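Local coordinates for AP205 bacteriophage COAT protein (PDB 5FS4) that forms the capsid shell of a small single-stranded RNA bacteriophage, probably pairing into dimers that assemble around the genome, at residues N48-R59 and N76-G87; E98-L109 and T123-T131. The protein carries 2 engineered substitutions. All blocks are in the same frame, centred on the assembly; numbering follows the deposited sequence.

How the contacts relate
Following the chain from its N terminus, contact 1 comes first: strand 47-60 runs out into a long connection, and strand 76-88 returns beside it, so that 48-59 and 76-87 close a long hairpin at one edge of the chain's antiparallel sheet. Contact 2 opens only afterwards. Helix 92-111 follows strand 76-88 directly, and after a short connection residues 123-131 fold back along 98-109. The two contacts therefore lie in series, neither nested nor crossed, with centres about 19 Å apart. They meet where Trp99 of the helix packs on Thr83 and Ile85 of the hairpin. Together they tie sheet, helix and C-terminal segment into one subunit and bring all of them to the interface with the second.

Contact 1. Residues N48-R59 and N76-G87; sequences NVSGQYVSVYKR and NENQSIRTVISG
Strands 48-59 and 76-87 run antiparallel, their axes 4.4 Å apart at closest approach and their directions 156° apart, joined by an unbroken ladder of backbone hydrogen bonds from Val49-Gly87 to Arg59-Glu77. On the face carrying Val54 and Arg82, the aliphatic part of the arginine lies alongside the valine, Arg82 CG 3.8 Å from Val54 CG2; beta-branched valine suits an extended backbone, while the long arginine offers methylenes to it. At one end a water bridges Ser86 OG and Asn48 OD1, whereas the direct bond from Asn48 ND2 to Ser86 OG is weak.

The other face carries the tyrosines and Arg59. With CG opposite the backbone N (chi1 -175°) and bends at chi2 and chi3, the Arg59 chain folds its guanidinium over the Tyr57 ring, NH2 3.2 Å above the ring plane. Arg59 NE donates to Gln79 OE1 at 2.9 Å, almost straight at 177°; the amide oxygen lies in the guanidinium plane, but the donor stands above the carbonyl plane. Arg59 NH2 also forms a salt bridge to Glu98 of the second subunit, so the group is held from both chains. Further along, toward the Val49-Gly87 end, Tyr53 CE2 touches Ile85 CD1 at 4.2 Å, and glycine at Gly51 leaves room for the Tyr53 hydroxyl.

Ser55 OG and Thr83 OG1 hydrogen-bond to ND1 and NE2 of His102 of the second subunit, and residues 80-86 pair with a strand of that chain. This is a long beta hairpin whose outer strand continues the sheet across the dimer, as in coat proteins of small RNA phages.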
loop_
_atom_site.group_PDB
_atom_site.type_symbol
_atom_site.label_atom_id
_atom_site.label_comp_id
_atom_site.label_asym_id
_atom_site.label_seq_id
_atom_site.Cartn_x
_atom_site.Cartn_y
_atom_site.Cartn_z
ATOM N N ASN B 48 -4.853 16.279 13.173
ATOM C CA ASN B 48 -4.564 14.947 12.640
ATOM C C ASN B 48 -5.118 14.832 11.220
ATOM O O ASN B 48 -6.217 15.381 10.897
ATOM C CB ASN B 48 -5.132 13.804 13.471
ATOM C CG ASN B 48 -4.528 12.463 13.072
ATOM O OD1 ASN B 48 -3.336 12.170 13.375
ATOM N ND2 ASN B 48 -5.290 11.663 12.326
ATOM N N VAL B 49 -4.391 14.122 10.370
ATOM C CA VAL B 49 -4.912 13.838 9.066
ATOM C C VAL B 49 -4.874 12.340 8.880
ATOM O O VAL B 49 -3.842 11.725 9.101
ATOM C CB VAL B 49 -4.096 14.547 7.967
ATOM C CG1 VAL B 49 -4.659 14.188 6.590
ATOM C CG2 VAL B 49 -4.087 16.066 8.137
ATOM N N SER B 50 -5.989 11.743 8.461
ATOM C CA SER B 50 -6.017 10.354 8.058
ATOM C C SER B 50 -6.416 10.334 6.591
ATOM O O SER B 50 -7.514 10.890 6.191
ATOM C CB SER B 50 -7.060 9.608 8.896
ATOM O OG SER B 50 -7.079 8.236 8.592
ATOM N N GLY B 51 -5.515 9.807 5.768
ATOM C CA GLY B 51 -5.769 9.636 4.345
ATOM C C GLY B 51 -5.840 8.196 3.940
ATOM O O GLY B 51 -4.956 7.410 4.251
ATOM N N GLN B 52 -6.871 7.853 3.178
ATOM C CA GLN B 52 -7.123 6.445 2.799
ATOM C C GLN B 52 -7.019 6.415 1.316
ATOM O O GLN B 52 -7.771 7.136 0.663
ATOM C CB GLN B 52 -8.523 6.006 3.173
ATOM C CG GLN B 52 -8.781 4.542 2.902
ATOM C CD GLN B 52 -10.229 4.171 3.030
ATOM O OE1 GLN B 52 -10.637 3.601 4.025
ATOM N NE2 GLN B 52 -11.026 4.534 2.011
ATOM N N TYR B 53 -6.144 5.562 0.802
ATOM C CA TYR B 53 -5.830 5.471 -0.642
ATOM C C TYR B 53 -6.115 4.049 -1.081
ATOM O O TYR B 53 -5.541 3.131 -0.537
ATOM C CB TYR B 53 -4.354 5.804 -0.881
ATOM C CG TYR B 53 -3.945 7.129 -0.355
ATOM C CD1 TYR B 53 -4.100 8.273 -1.155
ATOM C CD2 TYR B 53 -3.478 7.297 0.951
ATOM C CE1 TYR B 53 -3.762 9.538 -0.664
ATOM C CE2 TYR B 53 -3.199 8.577 1.468
ATOM C CZ TYR B 53 -3.339 9.700 0.652
ATOM O OH TYR B 53 -2.962 10.918 1.189
ATOM N N VAL B 54 -6.988 3.850 -2.060
ATOM C CA VAL B 54 -7.454 2.500 -2.460
ATOM C C VAL B 54 -7.327 2.272 -3.987
ATOM O O VAL B 54 -7.743 3.088 -4.808
ATOM C CB VAL B 54 -8.935 2.208 -2.014
ATOM C CG1 VAL B 54 -9.295 0.805 -2.377
ATOM C CG2 VAL B 54 -9.138 2.421 -0.534
ATOM N N SER B 55 -6.664 1.167 -4.353
ATOM C CA SER B 55 -6.425 0.835 -5.768
ATOM C C SER B 55 -7.214 -0.449 -6.028
ATOM O O SER B 55 -7.199 -1.338 -5.198
ATOM C CB SER B 55 -4.949 0.585 -6.064
ATOM O OG SER B 55 -4.138 1.738 -5.811
ATOM N N VAL B 56 -7.928 -0.508 -7.168
ATOM C CA VAL B 56 -8.741 -1.640 -7.544
ATOM C C VAL B 56 -8.520 -1.980 -9.007
ATOM O O VAL B 56 -8.478 -1.114 -9.846
ATOM C CB VAL B 56 -10.256 -1.426 -7.299
ATOM C CG1 VAL B 56 -11.095 -2.566 -7.834
ATOM C CG2 VAL B 56 -10.548 -1.207 -5.831
ATOM N N TYR B 57 -8.253 -3.265 -9.229
ATOM C CA TYR B 57 -8.193 -3.818 -10.606
ATOM C C TYR B 57 -8.953 -5.120 -10.651
ATOM O O TYR B 57 -8.833 -5.969 -9.730
ATOM C CB TYR B 57 -6.708 -3.992 -11.070
ATOM C CG TYR B 57 -6.498 -4.106 -12.598
ATOM C CD1 TYR B 57 -6.766 -5.286 -13.283
ATOM C CD2 TYR B 57 -6.062 -2.995 -13.354
ATOM C CE1 TYR B 57 -6.606 -5.356 -14.660
ATOM C CE2 TYR B 57 -5.921 -3.049 -14.709
ATOM C CZ TYR B 57 -6.172 -4.226 -15.364
ATOM O OH TYR B 57 -6.028 -4.293 -16.721
ATOM N N LYS B 58 -9.701 -5.290 -11.740
ATOM C CA LYS B 58 -10.394 -6.511 -12.057
ATOM C C LYS B 58 -9.571 -7.308 -13.023
ATOM O O LYS B 58 -9.538 -7.043 -14.232
ATOM C CB LYS B 58 -11.795 -6.214 -12.596
ATOM C CG LYS B 58 -12.645 -5.418 -11.593
ATOM C CD LYS B 58 -12.698 -6.101 -10.194
ATOM C CE LYS B 58 -14.111 -6.440 -9.778
ATOM N NZ LYS B 58 -14.778 -5.144 -9.385
ATOM N N ARG B 59 -8.940 -8.337 -12.470
ATOM C CA ARG B 59 -7.936 -9.092 -13.172
ATOM C C ARG B 59 -8.413 -10.489 -13.528
ATOM O O ARG B 59 -8.746 -11.262 -12.643
ATOM C CB ARG B 59 -6.711 -9.193 -12.253
ATOM C CG ARG B 59 -5.453 -9.870 -12.835
ATOM C CD ARG B 59 -4.717 -9.057 -13.875
ATOM N NE ARG B 59 -4.281 -7.787 -13.358
ATOM C CZ ARG B 59 -3.803 -6.799 -14.093
ATOM N NH1 ARG B 59 -3.660 -6.944 -15.387
ATOM N NH2 ARG B 59 -3.482 -5.655 -13.506
ATOM N N ASN B 76 -13.141 -12.347 -13.674
ATOM C CA ASN B 76 -12.134 -11.521 -12.965
ATOM C C ASN B 76 -12.186 -11.675 -11.472
ATOM O O ASN B 76 -13.240 -11.795 -10.871
ATOM C CB ASN B 76 -12.281 -10.038 -13.279
ATOM C CG ASN B 76 -12.187 -9.743 -14.763
ATOM O OD1 ASN B 76 -11.358 -10.277 -15.454
ATOM N ND2 ASN B 76 -13.009 -8.843 -15.231
ATOM N N GLU B 77 -11.004 -11.598 -10.898
ATOM C CA GLU B 77 -10.800 -11.386 -9.482
ATOM C C GLU B 77 -10.676 -9.937 -9.207
ATOM O O GLU B 77 -10.515 -9.139 -10.100
ATOM C CB GLU B 77 -9.521 -12.121 -8.989
ATOM C CG GLU B 77 -8.166 -11.595 -9.483
ATOM C CD GLU B 77 -7.015 -12.026 -8.579
ATOM O OE1 GLU B 77 -7.221 -12.149 -7.349
ATOM O OE2 GLU B 77 -5.875 -12.229 -9.105
ATOM N N ASN B 78 -10.765 -9.598 -7.935
ATOM C CA ASN B 78 -10.551 -8.242 -7.497
ATOM C C ASN B 78 -9.160 -8.129 -6.816
ATOM O O ASN B 78 -8.928 -8.749 -5.809
ATOM C CB ASN B 78 -11.704 -7.826 -6.568
ATOM C CG ASN B 78 -11.559 -6.418 -6.068
ATOM O OD1 ASN B 78 -10.424 -5.953 -5.796
ATOM N ND2 ASN B 78 -12.645 -5.678 -6.060
ATOM N N GLN B 79 -8.244 -7.405 -7.451
ATOM C CA GLN B 79 -6.948 -7.067 -6.890
ATOM C C GLN B 79 -7.116 -5.732 -6.194
ATOM O O GLN B 79 -7.331 -4.726 -6.867
ATOM C CB GLN B 79 -5.897 -6.940 -8.013
ATOM C CG GLN B 79 -5.492 -8.292 -8.620
ATOM C CD GLN B 79 -4.417 -8.184 -9.663
ATOM O OE1 GLN B 79 -4.436 -7.261 -10.510
ATOM N NE2 GLN B 79 -3.493 -9.162 -9.668
ATOM N N SER B 80 -6.971 -5.714 -4.851
ATOM C CA SER B 80 -7.172 -4.456 -4.082
ATOM C C SER B 80 -5.984 -4.150 -3.224
ATOM O O SER B 80 -5.424 -5.065 -2.622
ATOM C CB SER B 80 -8.417 -4.469 -3.201
ATOM O OG SER B 80 -9.586 -4.266 -4.010
ATOM N N ILE B 81 -5.612 -2.871 -3.211
ATOM C CA ILE B 81 -4.577 -2.353 -2.320
ATOM C C ILE B 81 -5.077 -1.116 -1.626
ATOM O O ILE B 81 -5.473 -0.147 -2.306
ATOM C CB ILE B 81 -3.224 -2.086 -3.046
ATOM C CG1 ILE B 81 -2.771 -3.342 -3.829
ATOM C CG2 ILE B 81 -2.219 -1.591 -2.003
ATOM C CD1 ILE B 81 -1.439 -3.204 -4.533
ATOM N N ARG B 82 -5.028 -1.130 -0.287
ATOM C CA ARG B 82 -5.478 -0.001 0.514
ATOM C C ARG B 82 -4.326 0.487 1.397
ATOM O O ARG B 82 -3.749 -0.289 2.110
ATOM C CB ARG B 82 -6.691 -0.392 1.402
ATOM C CG ARG B 82 -7.118 0.779 2.260
ATOM C CD ARG B 82 -8.278 0.467 3.135
ATOM N NE ARG B 82 -7.915 -0.534 4.124
ATOM C CZ ARG B 82 -8.736 -1.502 4.557
ATOM N NH1 ARG B 82 -9.958 -1.694 4.047
ATOM N NH2 ARG B 82 -8.307 -2.325 5.480
ATOM N N THR B 83 -4.064 1.780 1.409
ATOM C CA THR B 83 -3.093 2.320 2.395
ATOM C C THR B 83 -3.784 3.402 3.157
ATOM O O THR B 83 -4.587 4.221 2.581
ATOM C CB THR B 83 -1.808 2.914 1.741
ATOM O OG1 THR B 83 -1.103 1.908 1.030
ATOM C CG2 THR B 83 -0.818 3.638 2.781
ATOM N N VAL B 84 -3.544 3.434 4.465
ATOM C CA VAL B 84 -4.127 4.484 5.282
ATOM C C VAL B 84 -2.978 5.109 6.047
ATOM O O VAL B 84 -2.249 4.368 6.755
ATOM C CB VAL B 84 -5.167 4.018 6.343
ATOM C CG1 VAL B 84 -5.676 5.256 7.107
ATOM C CG2 VAL B 84 -6.315 3.321 5.661
ATOM N N ILE B 85 -2.766 6.409 5.808
ATOM C CA ILE B 85 -1.715 7.153 6.466
ATOM C C ILE B 85 -2.314 8.097 7.492
ATOM O O ILE B 85 -3.174 8.941 7.137
ATOM C CB ILE B 85 -0.961 7.972 5.454
ATOM C CG1 ILE B 85 -0.324 7.037 4.402
ATOM C CG2 ILE B 85 0.057 8.860 6.134
ATOM C CD1 ILE B 85 0.454 7.747 3.323
ATOM N N SER B 86 -1.894 7.968 8.762
ATOM C CA SER B 86 -2.516 8.755 9.864
ATOM C C SER B 86 -1.392 9.464 10.614
ATOM O O SER B 86 -0.515 8.799 11.114
ATOM C CB SER B 86 -3.310 7.854 10.821
ATOM O OG SER B 86 -3.985 8.616 11.837
ATOM N N GLY B 87 -1.411 10.802 10.663
ATOM C CA GLY B 87 -0.440 11.565 11.501
ATOM C C GLY B 87 -0.771 13.049 11.450
ATOM O O GLY B 87 -1.455 13.491 10.597
HETATM O O HOH W 1 -2.651 9.347 14.056
HETATM O O HOH W 2 -15.219 -7.003 -6.736
#

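Contact 2. Residues E98-L109 and T123-T131; sequences EWETHKRNVDTL and TAAIVSSDT
Asn105 and the backbone of Val127 grip each other through two hydrogen bonds: Asn105 OD1 accepts from Val127 N at 3.1 Å, and Asn105 ND2 donates to Val127 O at 3.0 Å. The second lies in both the amide and carbonyl planes; the first donor is tilted from the side-chain carbonyl plane. A primary amide suits this place, offering donor and acceptor together to one residue's backbone.

Water extends the polar contact. One molecule donates to Glu98 OE1 and accepts from Ser129 N; a second lies among Asn105 OD1, Thr108 OG1 and Ala125 O.

Methyl groups pack against polar planar groups. Val127 CG2 sits 3.5 Å above one face of the Arg104 guanidinium, which the arginine chain, extended from CG to NE, carries out to it. Ile126 CG2 lies 3.6 Å from Asn105 OD1, and Thr101 CG2 3.3 Å from Val127 O. Thr101 OG1, hydrogen-bonded to Ala97 O, approaches Ser129 CB (3.2 Å).

Among apolar pairs, Leu109 CG meets Ile126 CD1 (4.3 Å), and Leu109 CD2 presses tightly on the small Ala124 CB (3.5 Å).

Two bonds fix the buried amide's rotation and tie a mostly irregular C-terminal segment to the helix, while Val127 and Thr131 pair with a strand of the second subunit.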
loop_
_atom_site.group_PDB
_atom_site.type_symbol
_atom_site.label_atom_id
_atom_site.label_comp_id
_atom_site.label_asym_id
_atom_site.label_seq_id
_atom_site.Cartn_x
_atom_site.Cartn_y
_atom_site.Cartn_z
ATOM N N GLU B 98 8.504 8.236 7.062
ATOM C CA GLU B 98 7.868 6.979 7.444
ATOM C C GLU B 98 7.229 6.277 6.224
ATOM O O GLU B 98 7.308 5.050 6.068
ATOM C CB GLU B 98 6.786 7.208 8.516
ATOM C CG GLU B 98 7.329 7.559 9.890
ATOM C CD GLU B 98 8.337 6.525 10.380
ATOM O OE1 GLU B 98 8.033 5.353 10.365
ATOM O OE2 GLU B 98 9.457 6.884 10.806
ATOM N N TRP B 99 6.581 7.056 5.369
ATOM C CA TRP B 99 6.073 6.510 4.094
ATOM C C TRP B 99 7.212 5.947 3.261
ATOM O O TRP B 99 7.096 4.828 2.748
ATOM C CB TRP B 99 5.241 7.580 3.334
ATOM C CG TRP B 99 4.791 7.184 1.941
ATOM C CD1 TRP B 99 5.074 7.881 0.794
ATOM C CD2 TRP B 99 3.969 6.063 1.525
ATOM N NE1 TRP B 99 4.488 7.271 -0.283
ATOM C CE2 TRP B 99 3.850 6.134 0.123
ATOM C CE3 TRP B 99 3.402 4.956 2.183
ATOM C CZ2 TRP B 99 3.101 5.174 -0.635
ATOM C CZ3 TRP B 99 2.704 4.034 1.458
ATOM C CH2 TRP B 99 2.538 4.156 0.059
ATOM N N GLU B 100 8.349 6.653 3.116
ATOM C CA GLU B 100 9.459 6.039 2.308
ATOM C C GLU B 100 9.911 4.695 2.917
ATOM O O GLU B 100 10.123 3.660 2.202
ATOM C CB GLU B 100 10.639 7.025 2.062
ATOM C CG GLU B 100 10.230 8.315 1.331
ATOM C CD GLU B 100 9.536 8.049 0.007
ATOM O OE1 GLU B 100 10.116 7.225 -0.746
ATOM O OE2 GLU B 100 8.452 8.623 -0.290
ATOM N N THR B 101 9.975 4.685 4.235
ATOM C CA THR B 101 10.475 3.485 4.937
ATOM C C THR B 101 9.498 2.338 4.878
ATOM O O THR B 101 9.903 1.183 4.702
ATOM C CB THR B 101 10.857 3.817 6.383
ATOM O OG1 THR B 101 11.860 4.859 6.360
ATOM C CG2 THR B 101 11.417 2.631 7.101
ATOM N N HIS B 102 8.225 2.676 5.047
ATOM C CA HIS B 102 7.165 1.662 4.955
ATOM C C HIS B 102 7.153 0.972 3.572
ATOM O O HIS B 102 6.966 -0.238 3.481
ATOM C CB HIS B 102 5.822 2.356 5.334
ATOM C CG HIS B 102 4.599 1.532 5.049
ATOM N ND1 HIS B 102 3.973 0.778 6.029
ATOM C CD2 HIS B 102 3.854 1.387 3.934
ATOM C CE1 HIS B 102 2.870 0.249 5.535
ATOM N NE2 HIS B 102 2.807 0.553 4.250
ATOM N N LYS B 103 7.297 1.760 2.505
ATOM C CA LYS B 103 7.355 1.257 1.143
ATOM C C LYS B 103 8.533 0.259 1.026
ATOM O O LYS B 103 8.357 -0.826 0.507
ATOM C CB LYS B 103 7.496 2.380 0.123
ATOM C CG LYS B 103 6.224 3.184 -0.155
ATOM C CD LYS B 103 6.434 4.136 -1.340
ATOM C CE LYS B 103 7.269 5.329 -0.899
ATOM N NZ LYS B 103 7.660 6.262 -2.003
ATOM N N ARG B 104 9.679 0.639 1.596
ATOM C CA ARG B 104 10.856 -0.143 1.575
ATOM C C ARG B 104 10.659 -1.467 2.279
ATOM O O ARG B 104 11.087 -2.497 1.795
ATOM C CB ARG B 104 11.955 0.624 2.277
ATOM C CG ARG B 104 13.217 -0.195 2.390
ATOM C CD ARG B 104 14.370 0.671 2.806
ATOM N NE ARG B 104 15.521 -0.173 3.071
ATOM C CZ ARG B 104 16.662 0.287 3.552
ATOM N NH1 ARG B 104 16.814 1.568 3.871
ATOM N NH2 ARG B 104 17.649 -0.568 3.750
ATOM N N ASN B 105 9.985 -1.435 3.409
ATOM C CA ASN B 105 9.832 -2.621 4.205
ATOM C C ASN B 105 8.784 -3.545 3.547
ATOM O O ASN B 105 8.944 -4.739 3.534
ATOM C CB ASN B 105 9.422 -2.263 5.618
ATOM C CG ASN B 105 10.581 -1.755 6.453
ATOM O OD1 ASN B 105 11.732 -2.159 6.267
ATOM N ND2 ASN B 105 10.270 -0.940 7.393
ATOM N N VAL B 106 7.718 -2.976 3.005
ATOM C CA VAL B 106 6.765 -3.752 2.277
ATOM C C VAL B 106 7.425 -4.379 1.040
ATOM O O VAL B 106 7.218 -5.564 0.779
ATOM C CB VAL B 106 5.499 -2.962 1.869
ATOM C CG1 VAL B 106 4.614 -3.882 1.024
ATOM C CG2 VAL B 106 4.734 -2.420 3.087
ATOM N N ASP B 107 8.221 -3.611 0.298
ATOM C CA ASP B 107 8.950 -4.135 -0.878
ATOM C C ASP B 107 9.771 -5.356 -0.495
ATOM O O ASP B 107 9.745 -6.345 -1.181
ATOM C CB ASP B 107 9.905 -3.084 -1.516
ATOM C CG ASP B 107 9.185 -1.959 -2.207
ATOM O OD1 ASP B 107 7.965 -2.107 -2.494
ATOM O OD2 ASP B 107 9.843 -0.891 -2.421
ATOM N N THR B 108 10.485 -5.271 0.610
ATOM C CA THR B 108 11.350 -6.421 1.055
ATOM C C THR B 108 10.582 -7.724 1.163
ATOM O O THR B 108 11.071 -8.757 0.725
ATOM C CB THR B 108 12.121 -6.050 2.350
ATOM O OG1 THR B 108 13.051 -4.974 2.102
ATOM C CG2 THR B 108 12.866 -7.215 2.901
ATOM N N LEU B 109 9.369 -7.677 1.724
ATOM C CA LEU B 109 8.558 -8.850 1.956
ATOM C C LEU B 109 7.708 -9.216 0.744
ATOM O O LEU B 109 7.657 -10.378 0.360
ATOM C CB LEU B 109 7.661 -8.677 3.138
ATOM C CG LEU B 109 8.280 -8.439 4.498
ATOM C CD1 LEU B 109 7.196 -8.322 5.564
ATOM C CD2 LEU B 109 9.253 -9.531 4.891
ATOM N N THR B 123 14.005 -13.711 8.444
ATOM C CA THR B 123 15.322 -13.090 8.348
ATOM C C THR B 123 15.327 -11.824 7.478
ATOM O O THR B 123 16.383 -11.294 7.255
ATOM C CB THR B 123 16.357 -14.078 7.765
ATOM O OG1 THR B 123 16.145 -14.247 6.353
ATOM C CG2 THR B 123 16.286 -15.446 8.523
ATOM N N ALA B 124 14.169 -11.403 6.934
ATOM C CA ALA B 124 14.063 -10.208 6.122
ATOM C C ALA B 124 14.675 -8.980 6.831
ATOM O O ALA B 124 14.505 -8.790 8.046
ATOM C CB ALA B 124 12.605 -9.969 5.746
ATOM N N ALA B 125 15.393 -8.171 6.051
ATOM C CA ALA B 125 16.116 -7.006 6.544
ATOM C C ALA B 125 15.116 -5.812 6.610
ATOM O O ALA B 125 14.995 -5.024 5.680
ATOM C CB ALA B 125 17.267 -6.678 5.581
ATOM N N ILE B 126 14.428 -5.707 7.723
ATOM C CA ILE B 126 13.496 -4.608 8.001
ATOM C C ILE B 126 14.208 -3.488 8.792
ATOM O O ILE B 126 15.039 -3.765 9.683
ATOM C CB ILE B 126 12.299 -5.144 8.824
ATOM C CG1 ILE B 126 11.539 -6.252 8.072
ATOM C CG2 ILE B 126 11.331 -4.028 9.269
ATOM C CD1 ILE B 126 11.050 -5.890 6.660
ATOM N N VAL B 127 13.897 -2.230 8.434
ATOM C CA VAL B 127 14.591 -1.097 8.967
ATOM C C VAL B 127 13.668 0.014 9.426
ATOM O O VAL B 127 12.561 0.138 8.915
ATOM C CB VAL B 127 15.579 -0.519 7.928
ATOM C CG1 VAL B 127 16.594 -1.588 7.524
ATOM C CG2 VAL B 127 14.871 0.064 6.707
ATOM N N SER B 128 14.153 0.812 10.381
ATOM C CA SER B 128 13.480 2.032 10.797
ATOM C C SER B 128 13.813 3.156 9.869
ATOM O O SER B 128 14.743 3.083 9.116
ATOM C CB SER B 128 13.915 2.385 12.221
ATOM O OG SER B 128 13.392 3.646 12.671
ATOM N N SER B 129 13.033 4.220 9.936
ATOM C CA SER B 129 13.319 5.458 9.209
ATOM C C SER B 129 14.491 6.212 9.886
ATOM O O SER B 129 15.097 7.118 9.281
ATOM C CB SER B 129 12.100 6.325 9.215
ATOM O OG SER B 129 11.708 6.584 10.562
ATOM N N ASP B 130 14.746 5.890 11.157
ATOM C CA ASP B 130 15.888 6.476 11.861
ATOM C C ASP B 130 17.169 5.906 11.308
ATOM O O ASP B 130 17.241 4.771 10.820
ATOM C CB ASP B 130 15.821 6.218 13.381
ATOM C CG ASP B 130 14.795 7.060 14.085
ATOM O OD1 ASP B 130 14.475 8.182 13.644
ATOM O OD2 ASP B 130 14.373 6.620 15.168
ATOM N N THR B 131 18.205 6.706 11.396
ATOM C CA THR B 131 19.515 6.276 10.903
ATOM C C THR B 131 20.482 6.087 12.074
ATOM O O THR B 131 20.177 6.411 13.225
ATOM C CB THR B 131 20.042 7.244 9.830
ATOM O OG1 THR B 131 19.885 8.605 10.267
ATOM C CG2 THR B 131 19.239 7.048 8.531
HETATM O O HOH W 3 10.112 3.771 11.065
HETATM O O HOH W 4 13.280 -3.374 4.345
#